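Local coordinates for pseudouridylate synthase RPUSD4, mitochondrial (Homo sapiens, PDB 5UBA), which isomerises uridine to pseudouridine in mitochondrial RNAs, including the 16S ribosomal RNA, a modification needed to assemble that RNA into a functional mitochondrial ribosome, at residues S181-S186 with L286-P291. Residues are numbered along the deposited sequence; the frame is centred on the assembly and turned at random.
Sequences SSTLSS and LRLEMP
Ser181 turns its hydroxyl opposite the backbone nitrogen (chi1 -178°), which carries OG out to the backbone of Glu289, while Thr183, at chi1 62°, tucks OG1 back over its own turn and sends CG2 out to the carbonyls of Leu286 and Arg287. The contact joins the hairpin turn between strands 175-182 and 186-193, in the mixed sheet of this RluA-family pseudouridine synthase domain, to the segment that leaves helix 277-285 through a Schellman motif, with Arg287 at positive phi. One direct hydrogen bond crosses it: Glu289 N donates to Ser181 OG at 2.9 Å, almost straight at 174°. The remaining polar links run through water. One water donates to both Ser182 O and Arg287 O; a second donates to Leu286 O and lies 2.7 Å from Thr183 OG1. That same OG1 accepts from the backbone N of Ser185 and of Ser186, an ST turn and an ST motif together, so the threonine both braces the turn and is linked to Leu286 O through a single water. The turn is closed further by Thr183 N bonding to Ser186 O.

Between these polar links, the buried Leu288 lays its two methyls against the hairpin: CD2 sits 3.6 Å from Ser182 CA and also meets Ser186 O, whereas CD1 faces Ser186 CB. Leu286 packs beside it, CD2 against Ser186 OG, and both leucines continue onto Ile118 of strand 112-120; Leu286 also touches helix 232-238. The guanidinium of Arg287 leads away from the hairpin, leaving its carbonyl and CB to face Thr183. The methyl of that threonine faces both carbonyl oxygens, CG2 lying 3.3 Å from Leu286 O and 3.6 Å from Arg287 O.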
ATOM      1  N   SER A 181       8.545   2.167 -15.143  1.00 17.53           N
ATOM      2  CA  SER A 181       8.038   2.140 -16.516  1.00 18.46           C
ATOM      3  C   SER A 181       7.106   3.315 -16.685  1.00 17.87           C
ATOM      4  O   SER A 181       6.392   3.671 -15.743  1.00 17.71           O
ATOM      5  CB  SER A 181       7.266   0.843 -16.784  1.00 20.86           C
ATOM      6  OG  SER A 181       6.821   0.786 -18.127  1.00 25.14           O
ATOM      7  N   SER A 182       7.069   3.907 -17.888  1.00 16.54           N
ATOM      8  CA  SER A 182       6.159   4.993 -18.153  1.00 17.04           C
ATOM      9  C   SER A 182       5.748   5.094 -19.612  1.00 16.78           C
ATOM     10  O   SER A 182       6.455   4.627 -20.522  1.00 19.04           O
ATOM     11  CB  SER A 182       6.702   6.341 -17.682  1.00 18.40           C
ATOM     12  OG  SER A 182       7.937   6.628 -18.324  1.00 20.74           O
ATOM     13  N   THR A 183       4.576   5.669 -19.794  1.00 16.71           N
ATOM     14  CA  THR A 183       4.125   6.131 -21.116  1.00 17.13           C
ATOM     15  C   THR A 183       4.206   7.642 -21.058  1.00 18.46           C
ATOM     16  O   THR A 183       5.030   8.162 -20.314  1.00 20.54           O
ATOM     17  CB  THR A 183       2.722   5.604 -21.445  1.00 17.35           C
ATOM     18  OG1 THR A 183       1.791   6.107 -20.480  1.00 18.40           O
ATOM     19  CG2 THR A 183       2.698   4.120 -21.480  1.00 17.84           C
ATOM     20  N   LEU A 184       3.430   8.362 -21.863  1.00 19.54           N
ATOM     21  CA  LEU A 184       3.380   9.810 -21.735  1.00 20.16           C
ATOM     22  C   LEU A 184       2.373  10.207 -20.668  1.00 20.52           C
ATOM     23  O   LEU A 184       2.341  11.364 -20.269  1.00 23.94           O
ATOM     24  CB  LEU A 184       3.021  10.469 -23.070  1.00 21.65           C
ATOM     25  CG  LEU A 184       3.838  10.017 -24.275  1.00 23.89           C
ATOM     26  CD1 LEU A 184       3.405  10.842 -25.479  1.00 24.97           C
ATOM     27  CD2 LEU A 184       5.325  10.138 -23.996  1.00 24.96           C
ATOM     28  N   SER A 185       1.557   9.241 -20.214  1.00 19.25           N
ATOM     29  CA  SER A 185       0.398   9.541 -19.386  1.00 19.74           C
ATOM     30  C   SER A 185       0.215   8.689 -18.127  1.00 18.33           C
ATOM     31  O   SER A 185      -0.619   9.012 -17.302  1.00 21.15           O
ATOM     32  CB  SER A 185      -0.847   9.403 -20.267  1.00 20.22           C
ATOM     33  OG  SER A 185      -0.942   8.102 -20.814  1.00 23.70           O
ATOM     34  N   SER A 186       0.942   7.589 -18.007  1.00 16.89           N
ATOM     35  CA  SER A 186       0.840   6.661 -16.872  1.00 17.33           C
ATOM     36  C   SER A 186       2.227   6.261 -16.444  1.00 16.16           C
ATOM     37  O   SER A 186       3.158   6.280 -17.265  1.00 16.22           O
ATOM     38  CB  SER A 186       0.111   5.367 -17.286  1.00 19.27           C
ATOM     39  OG  SER A 186      -1.175   5.625 -17.798  1.00 23.92           O
ATOM     40  N   LEU A 286      -2.506  -0.224 -20.060  1.00 17.17           N
ATOM     41  CA  LEU A 286      -1.913   1.096 -20.064  1.00 17.43           C
ATOM     42  C   LEU A 286      -0.563   1.139 -20.792  1.00 17.24           C
ATOM     43  O   LEU A 286       0.027   2.204 -20.890  1.00 18.33           O
ATOM     44  CB  LEU A 286      -1.749   1.608 -18.625  1.00 17.20           C
ATOM     45  CG  LEU A 286      -3.071   1.918 -17.944  1.00 17.51           C
ATOM     46  CD1 LEU A 286      -2.841   2.128 -16.456  1.00 16.79           C
ATOM     47  CD2 LEU A 286      -3.768   3.116 -18.543  1.00 17.85           C
ATOM     48  N   ARG A 287      -0.105   0.005 -21.304  1.00 18.26           N
ATOM     49  CA  ARG A 287       1.143  -0.132 -22.079  1.00 19.43           C
ATOM     50  C   ARG A 287       2.381   0.120 -21.266  1.00 19.50           C
ATOM     51  O   ARG A 287       3.384   0.615 -21.771  1.00 20.91           O
ATOM     52  CB  ARG A 287       1.109   0.724 -23.339  1.00 21.33           C
ATOM     53  CG  ARG A 287      -0.165   0.473 -24.131  1.00 24.95           C
ATOM     54  CD  ARG A 287      -0.290   1.413 -25.291  1.00 27.50           C
ATOM     55  NE  ARG A 287      -1.578   1.203 -25.957  1.00 29.84           N
ATOM     56  CZ  ARG A 287      -1.976   1.848 -27.053  1.00 33.63           C
ATOM     57  NH1 ARG A 287      -3.178   1.593 -27.561  1.00 34.26           N
ATOM     58  NH2 ARG A 287      -1.188   2.770 -27.627  1.00 37.65           N
ATOM     59  N   LEU A 288       2.281  -0.243 -19.987  1.00 18.87           N
ATOM     60  CA  LEU A 288       3.405  -0.224 -19.058  1.00 20.03           C
ATOM     61  C   LEU A 288       4.047  -1.588 -19.039  1.00 22.88           C
ATOM     62  O   LEU A 288       3.396  -2.587 -19.321  1.00 26.00           O
ATOM     63  CB  LEU A 288       2.917   0.161 -17.665  1.00 18.17           C
ATOM     64  CG  LEU A 288       2.351   1.583 -17.586  1.00 17.23           C
ATOM     65  CD1 LEU A 288       1.602   1.834 -16.277  1.00 17.14           C
ATOM     66  CD2 LEU A 288       3.442   2.630 -17.768  1.00 18.04           C
ATOM     67  N   GLU A 289       5.338  -1.615 -18.755  1.00 23.73           N
ATOM     68  CA  GLU A 289       6.120  -2.828 -18.757  1.00 27.21           C
ATOM     69  C   GLU A 289       6.571  -3.171 -17.346  1.00 27.49           C
ATOM     70  O   GLU A 289       6.811  -2.292 -16.525  1.00 30.31           O
ATOM     71  CB  GLU A 289       7.359  -2.626 -19.629  1.00 30.03           C
ATOM     72  CG  GLU A 289       7.035  -2.194 -21.056  1.00 33.18           C
ATOM     73  CD  GLU A 289       8.244  -2.243 -21.977  1.00 37.79           C
ATOM     74  OE1 GLU A 289       8.816  -1.171 -22.304  1.00 40.43           O
ATOM     75  OE2 GLU A 289       8.632  -3.360 -22.373  1.00 41.40           O
ATOM     76  N   MET A 290       6.754  -4.455 -17.093  1.00 29.10           N
ATOM     77  CA  MET A 290       7.444  -4.895 -15.879  1.00 30.05           C
ATOM     78  C   MET A 290       8.917  -4.511 -15.957  1.00 32.70           C
ATOM     79  O   MET A 290       9.505  -4.566 -17.046  1.00 36.32           O
ATOM     80  CB  MET A 290       7.341  -6.406 -15.739  1.00 29.42           C
ATOM     81  CG  MET A 290       5.925  -6.916 -15.557  1.00 28.77           C
ATOM     82  SD  MET A 290       5.334  -6.463 -13.908  1.00 28.06           S
ATOM     83  CE  MET A 290       6.000  -7.830 -12.953  1.00 27.96           C
ATOM     84  N   PRO A 291       9.531  -4.123 -14.819  1.00 33.28           N
ATOM     85  CA  PRO A 291      10.975  -3.836 -14.855  1.00 34.50           C
ATOM     86  C   PRO A 291      11.805  -5.078 -15.235  1.00 37.73           C
ATOM     87  O   PRO A 291      11.377  -6.210 -14.977  1.00 37.14           O
ATOM     88  CB  PRO A 291      11.278  -3.353 -13.429  1.00 32.97           C
ATOM     89  CG  PRO A 291      10.203  -3.950 -12.592  1.00 32.09           C
ATOM     90  CD  PRO A 291       8.977  -4.019 -13.453  1.00 30.48           C
TER
HETATM   91  O   HOH W   1       5.797   1.794 -21.517  1.00 27.63           O
HETATM   92  O   HOH W   2      -0.615   4.851 -20.592  1.00 19.09           O